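Side-chain contacts in kelch repeat and BTB domain-containing protein A55 (Vaccinia virus WR, PDB 6I2M), which probably serves as a substrate-specific adapter of CUL3-containing E3 ubiquitin ligases, directing host proteins to ubiquitination and proteasomal degradation: residues 141-146 / 167-172; 126-131 / 160-165; 148-153 / 185-190; 89-94 / 111-116. All coordinates share one frame; numbering follows the deposited sequence.

Overall arrangement
The chain is the BTB-BACK part of the protein, without the kelch repeats thought to recruit substrates. From the N terminus it first builds the BTB domain, whose later helices meet in contact 4: Val91 of helix 91-101 packs against helix 104-116 and closes a helical hairpin. The other three contacts follow, interlaced, within the BACK region. Contact 2 (126-131 / 160-165) opens first, contact 1 (141-146 / 167-172) opens inside it and closes after it, and contact 3 (148-153 / 185-190) crosses both. Contacts 1 and 3 meet through Ile170 and Ile150, contacts 1 and 2 through Ile146 and Tyr127. Phe126 packs on Ile114 and Val91, joining the BACK helices to contact 4.

Contact 1 of 4, residues 141-146 / 167-172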
loop_
_atom_site.group_PDB
_atom_site.type_symbol
_atom_site.label_atom_id
_atom_site.label_comp_id
_atom_site.label_asym_id
_atom_site.label_seq_id
_atom_site.Cartn_x
_atom_site.Cartn_y
_atom_site.Cartn_z
ATOM N N ALA A 141 7.689 -7.521 -32.273
ATOM C CA ALA A 141 6.347 -6.971 -32.489
ATOM C C ALA A 141 6.339 -5.765 -33.432
ATOM O O ALA A 141 5.455 -5.671 -34.287
ATOM C CB ALA A 141 5.710 -6.606 -31.160
ATOM N N SER A 142 7.319 -4.848 -33.277
ATOM C CA SER A 142 7.472 -3.656 -34.116
ATOM C C SER A 142 7.906 -4.057 -35.521
ATOM O O SER A 142 7.503 -3.411 -36.486
ATOM C CB SER A 142 8.487 -2.693 -33.508
ATOM O OG SER A 142 8.081 -2.258 -32.221
ATOM N N PHE A 143 8.713 -5.136 -35.629
ATOM C CA PHE A 143 9.201 -5.705 -36.886
ATOM C C PHE A 143 8.022 -6.267 -37.687
ATOM O O PHE A 143 7.943 -6.029 -38.893
ATOM C CB PHE A 143 10.242 -6.802 -36.603
ATOM C CG PHE A 143 10.920 -7.406 -37.809
ATOM C CD1 PHE A 143 12.026 -6.792 -38.386
ATOM C CD2 PHE A 143 10.489 -8.618 -38.336
ATOM C CE1 PHE A 143 12.666 -7.362 -39.489
ATOM C CE2 PHE A 143 11.128 -9.186 -39.441
ATOM C CZ PHE A 143 12.212 -8.554 -40.011
ATOM N N ASN A 144 7.099 -6.987 -37.009
ATOM C CA ASN A 144 5.898 -7.570 -37.616
ATOM C C ASN A 144 4.930 -6.484 -38.095
ATOM O O ASN A 144 4.323 -6.638 -39.156
ATOM C CB ASN A 144 5.195 -8.524 -36.640
ATOM C CG ASN A 144 5.976 -9.769 -36.284
ATOM O OD1 ASN A 144 6.638 -10.396 -37.122
ATOM N ND2 ASN A 144 5.902 -10.165 -35.023
ATOM N N THR A 145 4.805 -5.384 -37.322
ATOM C CA THR A 145 3.933 -4.247 -37.636
ATOM C C THR A 145 4.534 -3.405 -38.786
ATOM O O THR A 145 3.778 -2.782 -39.534
ATOM C CB THR A 145 3.583 -3.453 -36.365
ATOM O OG1 THR A 145 3.279 -4.371 -35.314
ATOM C CG2 THR A 145 2.395 -2.515 -36.559
ATOM N N ILE A 146 5.878 -3.420 -38.948
ATOM C CA ILE A 146 6.571 -2.730 -40.045
ATOM C C ILE A 146 6.329 -3.514 -41.342
ATOM O O ILE A 146 5.978 -2.915 -42.359
ATOM C CB ILE A 146 8.085 -2.496 -39.734
ATOM C CG1 ILE A 146 8.268 -1.222 -38.889
ATOM C CG2 ILE A 146 8.957 -2.430 -41.013
ATOM C CD1 ILE A 146 9.556 -1.157 -38.106
ATOM N N MET A 167 17.274 -3.014 -42.921
ATOM C CA MET A 167 16.698 -3.136 -44.263
ATOM C C MET A 167 16.909 -4.537 -44.833
ATOM O O MET A 167 16.008 -5.068 -45.486
ATOM C CB MET A 167 17.278 -2.072 -45.211
ATOM C CG MET A 167 16.650 -0.704 -45.048
ATOM S SD MET A 167 14.971 -0.608 -45.714
ATOM C CE MET A 167 14.048 -0.433 -44.216
ATOM N N ILE A 168 18.090 -5.137 -44.566
ATOM C CA ILE A 168 18.451 -6.495 -44.990
ATOM C C ILE A 168 17.549 -7.499 -44.255
ATOM O O ILE A 168 17.014 -8.403 -44.894
ATOM C CB ILE A 168 19.978 -6.774 -44.797
ATOM C CG1 ILE A 168 20.831 -5.854 -45.705
ATOM C CG2 ILE A 168 20.330 -8.257 -45.043
ATOM C CD1 ILE A 168 22.274 -5.590 -45.220
ATOM N N LYS A 169 17.346 -7.300 -42.931
ATOM C CA LYS A 169 16.510 -8.131 -42.054
ATOM C C LYS A 169 15.038 -8.157 -42.502
ATOM O O LYS A 169 14.401 -9.211 -42.429
ATOM C CB LYS A 169 16.625 -7.648 -40.595
ATOM C CG LYS A 169 16.162 -8.666 -39.558
ATOM C CD LYS A 169 16.126 -8.070 -38.161
ATOM C CE LYS A 169 15.556 -9.037 -37.155
ATOM N NZ LYS A 169 15.466 -8.431 -35.801
ATOM N N ILE A 170 14.512 -7.004 -42.964
ATOM C CA ILE A 170 13.131 -6.844 -43.434
ATOM C C ILE A 170 12.897 -7.611 -44.756
ATOM O O ILE A 170 11.948 -8.393 -44.845
ATOM C CB ILE A 170 12.742 -5.329 -43.503
ATOM C CG1 ILE A 170 12.509 -4.753 -42.084
ATOM C CG2 ILE A 170 11.517 -5.081 -44.397
ATOM C CD1 ILE A 170 12.666 -3.219 -41.940
ATOM N N LEU A 171 13.775 -7.400 -45.756
ATOM C CA LEU A 171 13.694 -8.017 -47.086
ATOM C C LEU A 171 14.202 -9.472 -47.143
ATOM O O LEU A 171 13.898 -10.176 -48.109
ATOM C CB LEU A 171 14.457 -7.156 -48.118
ATOM C CG LEU A 171 13.999 -5.703 -48.311
ATOM C CD1 LEU A 171 15.146 -4.830 -48.782
ATOM C CD2 LEU A 171 12.835 -5.608 -49.287
ATOM N N SER A 172 14.967 -9.907 -46.114
ATOM C CA SER A 172 15.629 -11.213 -45.951
ATOM C C SER A 172 14.892 -12.437 -46.522
ATOM O O SER A 172 15.454 -13.111 -47.389
ATOM C CB SER A 172 15.961 -11.465 -44.482
ATOM O OG SER A 172 16.873 -12.541 -44.329
#
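Phe143 reaches across from helix 136-147 and sets its ring against the backbone and stem of Lys169 and the CG1 of Ile170, both on helix 164-171. The ring carbon CZ of Phe143 lies 3.3 Å from the backbone O of Lys169, while Phe143 CE1 touches Ile170 CG1 at 3.7 Å, the two side chains sliding past each other in opposite senses. Lys169 CG touches Phe143 CE1 at 3.7 Å, and further out its CE lies over one face of the ring. Lys169 NZ ends 5.0 Å from the centroid of the Phe143 ring and 26° off the normal, an off-centre cation-pi interaction. That ammonium group has a stronger partner in Glu139, with which it forms a salt bridge, so the aromatic face supplements an ion pair. One turn further along the first helix, Ile146 CG2 meets Ile170 CD1 at 3.9 Å, with the side chains nearly perpendicular.

With CG of Phe143 trans to its backbone N (chi1 -175°), the ring extends across the gap between the helices. The axes of segments 141-146 and 167-171 approach to 11.3 Å and cross at -66°. Among its neighbours in the BACK region, the pair packs against helix 120-132, whose Tyr127 touches both Ile146 and Lys169, while helix 150-153 contributes Leu153 beside Ile146 and Ile150 beside Ile170.

Contact 2 of 4, residues 126-131 / 160-165; sequences FYIYAD and KYLTEE
Leu162 and Ile128 show how a connecting segment is fitted to a helix within the BACK region, the all-helical part that follows the BTB domain. The bump is the CD2 methyl of Leu162, which enters the hollow between two successive side chains of helix 120-132. Leu162 CD2 lies 3.8 Å from Tyr127 CD2, approaching the ring obliquely, and 4.1 Å from Ile128 CG1, so both partners line the same hollow. Leu162 stands roughly perpendicular to both side chains. Ile128 supplies a second bump: its CG1 lies opposite its carbonyl carbon (chi1 -48°), which sends CD1 to the base of Tyr161, whose aromatic ring swings away from the helix. Contact with Tyr161 is thus made by the aliphatic stem. Tyr127 also touches Ser166, and Leu162 touches Met167. The fit therefore lodges the approach to helix 164-171 against helix 120-132, immediately before Thr163 takes the N-cap position. Ile128 CD1 lies 3.8 Å from Tyr161 CB.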
loop_
_atom_site.group_PDB
_atom_site.type_symbol
_atom_site.label_atom_id
_atom_site.label_comp_id
_atom_site.label_asym_id
_atom_site.label_seq_id
_atom_site.Cartn_x
_atom_site.Cartn_y
_atom_site.Cartn_z
ATOM N N PHE A 126 9.510 2.546 -32.683
ATOM C CA PHE A 126 9.673 1.568 -31.604
ATOM C C PHE A 126 10.650 0.428 -31.928
ATOM O O PHE A 126 11.159 -0.203 -30.999
ATOM C CB PHE A 126 8.316 1.016 -31.137
ATOM C CG PHE A 126 7.540 1.969 -30.258
ATOM C CD1 PHE A 126 7.919 2.190 -28.939
ATOM C CD2 PHE A 126 6.424 2.636 -30.746
ATOM C CE1 PHE A 126 7.206 3.080 -28.130
ATOM C CE2 PHE A 126 5.708 3.522 -29.933
ATOM C CZ PHE A 126 6.102 3.736 -28.629
ATOM N N TYR A 127 10.924 0.171 -33.225
ATOM C CA TYR A 127 11.864 -0.873 -33.649
ATOM C C TYR A 127 13.313 -0.455 -33.383
ATOM O O TYR A 127 14.069 -1.236 -32.805
ATOM C CB TYR A 127 11.649 -1.260 -35.125
ATOM C CG TYR A 127 12.717 -2.174 -35.693
ATOM C CD1 TYR A 127 12.691 -3.544 -35.453
ATOM C CD2 TYR A 127 13.746 -1.667 -36.482
ATOM C CE1 TYR A 127 13.675 -4.388 -35.968
ATOM C CE2 TYR A 127 14.740 -2.500 -36.996
ATOM C CZ TYR A 127 14.697 -3.861 -36.742
ATOM O OH TYR A 127 15.668 -4.686 -37.257
ATOM N N ILE A 128 13.692 0.773 -33.814
ATOM C CA ILE A 128 15.031 1.358 -33.635
ATOM C C ILE A 128 15.329 1.516 -32.129
ATOM O O ILE A 128 16.475 1.341 -31.705
ATOM C CB ILE A 128 15.184 2.696 -34.435
ATOM C CG1 ILE A 128 14.690 2.542 -35.899
ATOM C CG2 ILE A 128 16.635 3.215 -34.399
ATOM C CD1 ILE A 128 14.263 3.845 -36.596
ATOM N N TYR A 129 14.276 1.800 -31.333
ATOM C CA TYR A 129 14.323 1.941 -29.878
ATOM C C TYR A 129 14.666 0.599 -29.211
ATOM O O TYR A 129 15.600 0.538 -28.411
ATOM C CB TYR A 129 12.982 2.499 -29.352
ATOM C CG TYR A 129 12.793 2.354 -27.857
ATOM C CD1 TYR A 129 13.496 3.154 -26.964
ATOM C CD2 TYR A 129 11.914 1.407 -27.336
ATOM C CE1 TYR A 129 13.337 3.016 -25.588
ATOM C CE2 TYR A 129 11.748 1.257 -25.960
ATOM C CZ TYR A 129 12.460 2.066 -25.089
ATOM O OH TYR A 129 12.302 1.935 -23.730
ATOM N N ALA A 130 13.913 -0.467 -29.548
ATOM C CA ALA A 130 14.101 -1.818 -29.012
ATOM C C ALA A 130 15.406 -2.475 -29.488
ATOM O O ALA A 130 15.915 -3.371 -28.813
ATOM C CB ALA A 130 12.906 -2.687 -29.361
ATOM N N ASP A 131 15.951 -2.019 -30.636
ATOM C CA ASP A 131 17.213 -2.500 -31.206
ATOM C C ASP A 131 18.404 -1.921 -30.429
ATOM O O ASP A 131 19.482 -2.518 -30.423
ATOM C CB ASP A 131 17.308 -2.133 -32.698
ATOM C CG ASP A 131 18.507 -2.716 -33.425
ATOM O OD1 ASP A 131 18.598 -3.959 -33.520
ATOM O OD2 ASP A 131 19.349 -1.927 -33.906
ATOM N N LYS A 160 13.883 7.130 -43.094
ATOM C CA LYS A 160 15.299 7.475 -43.263
ATOM C C LYS A 160 16.189 7.025 -42.091
ATOM O O LYS A 160 17.382 6.788 -42.291
ATOM C CB LYS A 160 15.475 8.983 -43.551
ATOM C CG LYS A 160 14.882 9.917 -42.490
ATOM C CD LYS A 160 15.063 11.380 -42.857
ATOM C CE LYS A 160 14.470 12.292 -41.812
ATOM N NZ LYS A 160 14.696 13.723 -42.138
ATOM N N TYR A 161 15.609 6.908 -40.879
ATOM C CA TYR A 161 16.318 6.514 -39.658
ATOM C C TYR A 161 16.646 5.015 -39.577
ATOM O O TYR A 161 17.513 4.635 -38.786
ATOM C CB TYR A 161 15.555 6.981 -38.403
ATOM C CG TYR A 161 15.352 8.480 -38.335
ATOM C CD1 TYR A 161 16.364 9.322 -37.883
ATOM C CD2 TYR A 161 14.143 9.056 -38.714
ATOM C CE1 TYR A 161 16.183 10.703 -37.823
ATOM C CE2 TYR A 161 13.948 10.436 -38.653
ATOM C CZ TYR A 161 14.973 11.257 -38.208
ATOM O OH TYR A 161 14.787 12.616 -38.148
ATOM N N LEU A 162 15.971 4.173 -40.393
ATOM C CA LEU A 162 16.199 2.723 -40.427
ATOM C C LEU A 162 17.566 2.398 -41.027
ATOM O O LEU A 162 17.883 2.846 -42.133
ATOM C CB LEU A 162 15.071 1.984 -41.178
ATOM C CG LEU A 162 13.710 1.910 -40.475
ATOM C CD1 LEU A 162 12.598 1.715 -41.475
ATOM C CD2 LEU A 162 13.673 0.795 -39.435
ATOM N N THR A 163 18.384 1.643 -40.271
ATOM C CA THR A 163 19.750 1.247 -40.637
ATOM C C THR A 163 19.802 0.257 -41.812
ATOM O O THR A 163 18.783 -0.345 -42.161
ATOM C CB THR A 163 20.514 0.720 -39.405
ATOM O OG1 THR A 163 19.803 -0.377 -38.832
ATOM C CG2 THR A 163 20.760 1.798 -38.351
ATOM N N GLU A 164 21.002 0.103 -42.416
ATOM C CA GLU A 164 21.291 -0.796 -43.539
ATOM C C GLU A 164 21.037 -2.261 -43.152
ATOM O O GLU A 164 20.457 -3.006 -43.943
ATOM C CB GLU A 164 22.748 -0.605 -44.003
ATOM C CG GLU A 164 23.084 -1.271 -45.326
ATOM C CD GLU A 164 24.570 -1.422 -45.582
ATOM O OE1 GLU A 164 25.083 -2.555 -45.439
ATOM O OE2 GLU A 164 25.222 -0.409 -45.922
ATOM N N GLU A 165 21.462 -2.656 -41.931
ATOM C CA GLU A 165 21.302 -4.003 -41.368
ATOM C C GLU A 165 19.822 -4.337 -41.154
ATOM O O GLU A 165 19.418 -5.484 -41.357
ATOM C CB GLU A 165 22.071 -4.143 -40.038
ATOM C CG GLU A 165 23.586 -4.038 -40.156
ATOM C CD GLU A 165 24.176 -2.638 -40.212
ATOM O OE1 GLU A 165 25.251 -2.481 -40.834
ATOM O OE2 GLU A 165 23.573 -1.702 -39.638
#

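Contact 3 of 4, residues 148-153 / 185-190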
loop_
_atom_site.group_PDB
_atom_site.type_symbol
_atom_site.label_atom_id
_atom_site.label_comp_id
_atom_site.label_asym_id
_atom_site.label_seq_id
_atom_site.Cartn_x
_atom_site.Cartn_y
_atom_site.Cartn_z
ATOM N N GLN A 148 3.855 -5.583 -42.087
ATOM C CA GLN A 148 2.447 -5.558 -42.505
ATOM C C GLN A 148 2.004 -4.177 -43.049
ATOM O O GLN A 148 0.913 -4.065 -43.615
ATOM C CB GLN A 148 1.504 -6.076 -41.395
ATOM C CG GLN A 148 1.386 -5.186 -40.156
ATOM C CD GLN A 148 0.611 -5.839 -39.033
ATOM O OE1 GLN A 148 0.926 -6.945 -38.575
ATOM N NE2 GLN A 148 -0.414 -5.155 -38.549
ATOM N N ASN A 149 2.861 -3.145 -42.896
ATOM C CA ASN A 149 2.615 -1.774 -43.362
ATOM C C ASN A 149 3.823 -1.220 -44.153
ATOM O O ASN A 149 3.985 -0.002 -44.262
ATOM C CB ASN A 149 2.268 -0.859 -42.172
ATOM C CG ASN A 149 1.003 -1.231 -41.438
ATOM O OD1 ASN A 149 -0.110 -1.128 -41.965
ATOM N ND2 ASN A 149 1.147 -1.656 -40.193
ATOM N N ILE A 150 4.640 -2.127 -44.733
ATOM C CA ILE A 150 5.873 -1.865 -45.493
ATOM C C ILE A 150 5.706 -0.807 -46.613
ATOM O O ILE A 150 6.481 0.151 -46.641
ATOM C CB ILE A 150 6.510 -3.196 -46.016
ATOM C CG1 ILE A 150 7.843 -2.945 -46.770
ATOM C CG2 ILE A 150 5.527 -4.050 -46.847
ATOM C CD1 ILE A 150 8.801 -4.142 -46.832
ATOM N N LEU A 151 4.708 -0.968 -47.507
ATOM C CA LEU A 151 4.486 -0.052 -48.633
ATOM C C LEU A 151 3.928 1.318 -48.220
ATOM O O LEU A 151 4.035 2.273 -48.990
ATOM C CB LEU A 151 3.618 -0.704 -49.728
ATOM C CG LEU A 151 4.228 -1.915 -50.459
ATOM C CD1 LEU A 151 3.223 -2.544 -51.397
ATOM C CD2 LEU A 151 5.492 -1.542 -51.231
ATOM N N ARG A 152 3.358 1.417 -47.008
ATOM C CA ARG A 152 2.838 2.667 -46.455
ATOM C C ARG A 152 3.970 3.434 -45.767
ATOM O O ARG A 152 3.935 4.664 -45.710
ATOM C CB ARG A 152 1.734 2.382 -45.425
ATOM C CG ARG A 152 0.397 1.973 -46.018
ATOM C CD ARG A 152 -0.573 1.622 -44.911
ATOM N NE ARG A 152 -1.910 1.317 -45.420
ATOM C CZ ARG A 152 -2.924 0.912 -44.662
ATOM N NH1 ARG A 152 -2.764 0.754 -43.353
ATOM N NH2 ARG A 152 -4.106 0.657 -45.207
ATOM N N LEU A 153 4.966 2.693 -45.236
ATOM C CA LEU A 153 6.107 3.224 -44.491
ATOM C C LEU A 153 7.295 3.681 -45.347
ATOM O O LEU A 153 8.119 4.448 -44.848
ATOM C CB LEU A 153 6.572 2.212 -43.429
ATOM C CG LEU A 153 5.652 2.045 -42.219
ATOM C CD1 LEU A 153 5.941 0.754 -41.490
ATOM C CD2 LEU A 153 5.752 3.232 -41.278
ATOM N N PRO A 185 12.799 -4.761 -54.799
ATOM C CA PRO A 185 13.832 -3.818 -55.272
ATOM C C PRO A 185 13.366 -2.360 -55.252
ATOM O O PRO A 185 14.192 -1.468 -55.069
ATOM C CB PRO A 185 14.136 -4.295 -56.699
ATOM C CG PRO A 185 13.482 -5.637 -56.829
ATOM C CD PRO A 185 12.305 -5.583 -55.921
ATOM N N LEU A 186 12.044 -2.124 -55.419
ATOM C CA LEU A 186 11.429 -0.789 -55.393
ATOM C C LEU A 186 11.476 -0.178 -53.985
ATOM O O LEU A 186 11.555 1.044 -53.856
ATOM C CB LEU A 186 9.980 -0.824 -55.918
ATOM C CG LEU A 186 9.781 -1.218 -57.386
ATOM C CD1 LEU A 186 8.418 -1.841 -57.597
ATOM C CD2 LEU A 186 9.972 -0.027 -58.316
ATOM N N ILE A 187 11.432 -1.036 -52.939
ATOM C CA ILE A 187 11.521 -0.652 -51.523
ATOM C C ILE A 187 12.966 -0.193 -51.232
ATOM O O ILE A 187 13.164 0.799 -50.526
ATOM C CB ILE A 187 11.031 -1.816 -50.600
ATOM C CG1 ILE A 187 9.500 -2.012 -50.731
ATOM C CG2 ILE A 187 11.423 -1.601 -49.124
ATOM C CD1 ILE A 187 8.996 -3.451 -50.542
ATOM N N LEU A 188 13.958 -0.900 -51.820
ATOM C CA LEU A 188 15.392 -0.607 -51.715
ATOM C C LEU A 188 15.713 0.749 -52.365
ATOM O O LEU A 188 16.505 1.510 -51.809
ATOM C CB LEU A 188 16.214 -1.742 -52.366
ATOM C CG LEU A 188 17.744 -1.661 -52.273
ATOM C CD1 LEU A 188 18.251 -2.191 -50.939
ATOM C CD2 LEU A 188 18.393 -2.436 -53.402
ATOM N N ILE A 189 15.078 1.051 -53.525
ATOM C CA ILE A 189 15.237 2.312 -54.265
ATOM C C ILE A 189 14.747 3.491 -53.408
ATOM O O ILE A 189 15.470 4.479 -53.271
ATOM C CB ILE A 189 14.573 2.245 -55.680
ATOM C CG1 ILE A 189 15.359 1.291 -56.611
ATOM C CG2 ILE A 189 14.434 3.639 -56.326
ATOM C CD1 ILE A 189 14.540 0.644 -57.748
ATOM N N LYS A 190 13.550 3.355 -52.792
ATOM C CA LYS A 190 12.946 4.366 -51.915
ATOM C C LYS A 190 13.789 4.646 -50.666
ATOM O O LYS A 190 13.787 5.778 -50.181
ATOM C CB LYS A 190 11.504 3.989 -51.535
ATOM C CG LYS A 190 10.477 4.274 -52.631
ATOM C CD LYS A 190 9.934 5.706 -52.570
ATOM C CE LYS A 190 8.931 5.999 -53.659
ATOM N NZ LYS A 190 7.600 5.396 -53.375
#
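Ile187 on helix 184-195 gives up the most surface here, and its CD1 methyl serves both partners on the short helix 150-153. Ile150 CD1 meets Ile187 CD1 at 3.8 Å, methyl to methyl, and Ile150 CG1 lies 4.0 Å from the same Ile187 CD1. The extended course of Ile150, with CG1 trans to the backbone N (chi1 -178°), carries its terminal methyl outward to this meeting point. Leu151, the next residue, brings in its CD2 branch, 4.0 Å from Ile187 CD1 and 4.1 Å from Ile187 CG1. Both partners stand close to perpendicular to Ile187, so one isoleucine tip is held between branches of two consecutive residues. Nearby, Ile178 packs on Ile150, Phe183 on Leu151 and Ile154 on Ile187, extending the apolar surroundings within the BACK region. A polar tie close by comes from Lys190, whose NZ bonds Asn155 OD1. Between the two segments themselves the contact is wholly aliphatic, and so non-directional.

Contact 4 of 4, residues 89-94 / 111-116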
loop_
_atom_site.group_PDB
_atom_site.type_symbol
_atom_site.label_atom_id
_atom_site.label_comp_id
_atom_site.label_asym_id
_atom_site.label_seq_id
_atom_site.Cartn_x
_atom_site.Cartn_y
_atom_site.Cartn_z
ATOM N N ASP A 89 4.471 9.708 -26.549
ATOM C CA ASP A 89 5.740 10.437 -26.534
ATOM C C ASP A 89 6.634 10.146 -25.320
ATOM O O ASP A 89 7.853 10.069 -25.490
ATOM C CB ASP A 89 5.504 11.950 -26.680
ATOM C CG ASP A 89 4.845 12.346 -27.989
ATOM O OD1 ASP A 89 5.510 12.245 -29.044
ATOM O OD2 ASP A 89 3.667 12.762 -27.958
ATOM N N ASN A 90 6.052 9.993 -24.109
ATOM C CA ASN A 90 6.835 9.755 -22.890
ATOM C C ASN A 90 7.109 8.272 -22.572
ATOM O O ASN A 90 8.106 7.989 -21.902
ATOM C CB ASN A 90 6.222 10.465 -21.667
ATOM C CG ASN A 90 4.822 10.061 -21.250
ATOM O OD1 ASN A 90 4.366 8.927 -21.438
ATOM N ND2 ASN A 90 4.114 10.988 -20.624
ATOM N N VAL A 91 6.247 7.336 -23.047
ATOM C CA VAL A 91 6.358 5.879 -22.805
ATOM C C VAL A 91 7.713 5.288 -23.235
ATOM O O VAL A 91 8.173 4.318 -22.628
ATOM C CB VAL A 91 5.182 5.050 -23.391
ATOM C CG1 VAL A 91 3.897 5.297 -22.614
ATOM C CG2 VAL A 91 4.984 5.295 -24.888
ATOM N N LYS A 92 8.334 5.876 -24.274
ATOM C CA LYS A 92 9.634 5.494 -24.823
ATOM C C LYS A 92 10.733 5.683 -23.764
ATOM O O LYS A 92 11.600 4.820 -23.618
ATOM C CB LYS A 92 9.927 6.354 -26.065
ATOM C CG LYS A 92 10.996 5.802 -26.995
ATOM C CD LYS A 92 11.217 6.729 -28.183
ATOM C CE LYS A 92 12.299 6.228 -29.105
ATOM N NZ LYS A 92 12.513 7.145 -30.255
ATOM N N TYR A 93 10.668 6.795 -23.007
ATOM C CA TYR A 93 11.648 7.142 -21.976
ATOM C C TYR A 93 11.326 6.551 -20.599
ATOM O O TYR A 93 12.258 6.283 -19.838
ATOM C CB TYR A 93 11.853 8.666 -21.903
ATOM C CG TYR A 93 12.182 9.296 -23.243
ATOM C CD1 TYR A 93 13.473 9.243 -23.764
ATOM C CD2 TYR A 93 11.200 9.933 -23.994
ATOM C CE1 TYR A 93 13.777 9.808 -25.001
ATOM C CE2 TYR A 93 11.492 10.502 -25.233
ATOM C CZ TYR A 93 12.783 10.438 -25.733
ATOM O OH TYR A 93 13.077 11.001 -26.952
ATOM N N ILE A 94 10.028 6.335 -20.282
ATOM C CA ILE A 94 9.593 5.755 -18.999
ATOM C C ILE A 94 9.993 4.267 -18.920
ATOM O O ILE A 94 10.436 3.819 -17.861
ATOM C CB ILE A 94 8.085 6.022 -18.684
ATOM C CG1 ILE A 94 7.799 7.544 -18.620
ATOM C CG2 ILE A 94 7.648 5.345 -17.364
ATOM C CD1 ILE A 94 6.329 7.953 -18.761
ATOM N N GLU A 111 5.079 -1.728 -21.400
ATOM C CA GLU A 111 5.126 -2.707 -22.492
ATOM C C GLU A 111 3.731 -2.985 -23.054
ATOM O O GLU A 111 3.570 -3.016 -24.274
ATOM C CB GLU A 111 5.791 -4.019 -22.046
ATOM C CG GLU A 111 7.310 -3.985 -22.078
ATOM C CD GLU A 111 8.015 -5.311 -21.853
ATOM O OE1 GLU A 111 7.538 -6.116 -21.021
ATOM O OE2 GLU A 111 9.059 -5.536 -22.506
ATOM N N ASN A 112 2.725 -3.147 -22.164
ATOM C CA ASN A 112 1.327 -3.393 -22.536
ATOM C C ASN A 112 0.724 -2.223 -23.314
ATOM O O ASN A 112 -0.052 -2.457 -24.237
ATOM C CB ASN A 112 0.472 -3.727 -21.308
ATOM C CG ASN A 112 0.749 -5.073 -20.674
ATOM O OD1 ASN A 112 1.431 -5.946 -21.230
ATOM N ND2 ASN A 112 0.214 -5.274 -19.481
ATOM N N TYR A 113 1.097 -0.975 -22.954
ATOM C CA TYR A 113 0.640 0.253 -23.617
ATOM C C TYR A 113 1.249 0.363 -25.021
ATOM O O TYR A 113 0.553 0.770 -25.952
ATOM C CB TYR A 113 0.994 1.491 -22.771
ATOM C CG TYR A 113 0.418 2.793 -23.292
ATOM C CD1 TYR A 113 1.135 3.591 -24.180
ATOM C CD2 TYR A 113 -0.829 3.245 -22.870
ATOM C CE1 TYR A 113 0.616 4.795 -24.654
ATOM C CE2 TYR A 113 -1.358 4.449 -23.336
ATOM C CZ TYR A 113 -0.632 5.220 -24.230
ATOM O OH TYR A 113 -1.147 6.407 -24.694
ATOM N N ILE A 114 2.548 0.015 -25.160
ATOM C CA ILE A 114 3.295 0.044 -26.421
ATOM C C ILE A 114 2.734 -1.000 -27.403
ATOM O O ILE A 114 2.481 -0.660 -28.558
ATOM C CB ILE A 114 4.837 -0.065 -26.181
ATOM C CG1 ILE A 114 5.378 1.227 -25.515
ATOM C CG2 ILE A 114 5.612 -0.374 -27.479
ATOM C CD1 ILE A 114 6.691 1.081 -24.717
ATOM N N LEU A 115 2.500 -2.243 -26.927
ATOM C CA LEU A 115 1.947 -3.346 -27.725
ATOM C C LEU A 115 0.501 -3.083 -28.179
ATOM O O LEU A 115 0.134 -3.466 -29.292
ATOM C CB LEU A 115 2.026 -4.678 -26.954
ATOM C CG LEU A 115 3.418 -5.287 -26.754
ATOM C CD1 LEU A 115 3.455 -6.158 -25.513
ATOM C CD2 LEU A 115 3.853 -6.091 -27.964
ATOM N N LYS A 116 -0.308 -2.432 -27.316
ATOM C CA LYS A 116 -1.711 -2.083 -27.573
ATOM C C LYS A 116 -1.817 -0.953 -28.606
ATOM O O LYS A 116 -2.606 -1.060 -29.546
ATOM C CB LYS A 116 -2.411 -1.688 -26.254
ATOM C CG LYS A 116 -3.875 -1.274 -26.374
ATOM C CD LYS A 116 -4.348 -0.578 -25.107
ATOM C CE LYS A 116 -5.709 0.054 -25.267
ATOM N NZ LYS A 116 -6.117 0.794 -24.045
#
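Val91 of helix 91-101 divides its two methyls between neighbouring side chains of helix 104-116. The aliphatic-aromatic part of the contact is made by Val91 CG1, which approaches the Tyr113 ring obliquely, 3.6 Å from Tyr113 CD1 and 3.9 Å from Tyr113 CE1. The two side chains stand at about a right angle, and the ring is delivered by a chi1 of -173° that sets CG trans to the backbone N of Tyr113. Purely aliphatic contact falls to the other branch: Val91 CG2 lies 4.1 Å from Ile114 CG1, with the side chains passing in opposite directions. A backbone atom also takes part, since Ile114 CD1 comes within 4.1 Å of Val91 O.

Polar links hold the surroundings instead. Lys92, directed away from the second helix, forms a salt bridge with Asp125, and Glu111 accepts a hydrogen bond from Asn135. The contact closes a helical hairpin late in the BTB domain, its centre about 6 Å from the centre of the chain. Leu86 covers both Val91 and Tyr113, Leu95 of helix 91-101 packs on Ile114, and Ile138 of helix 136-147 covers Ile114 from the BACK region.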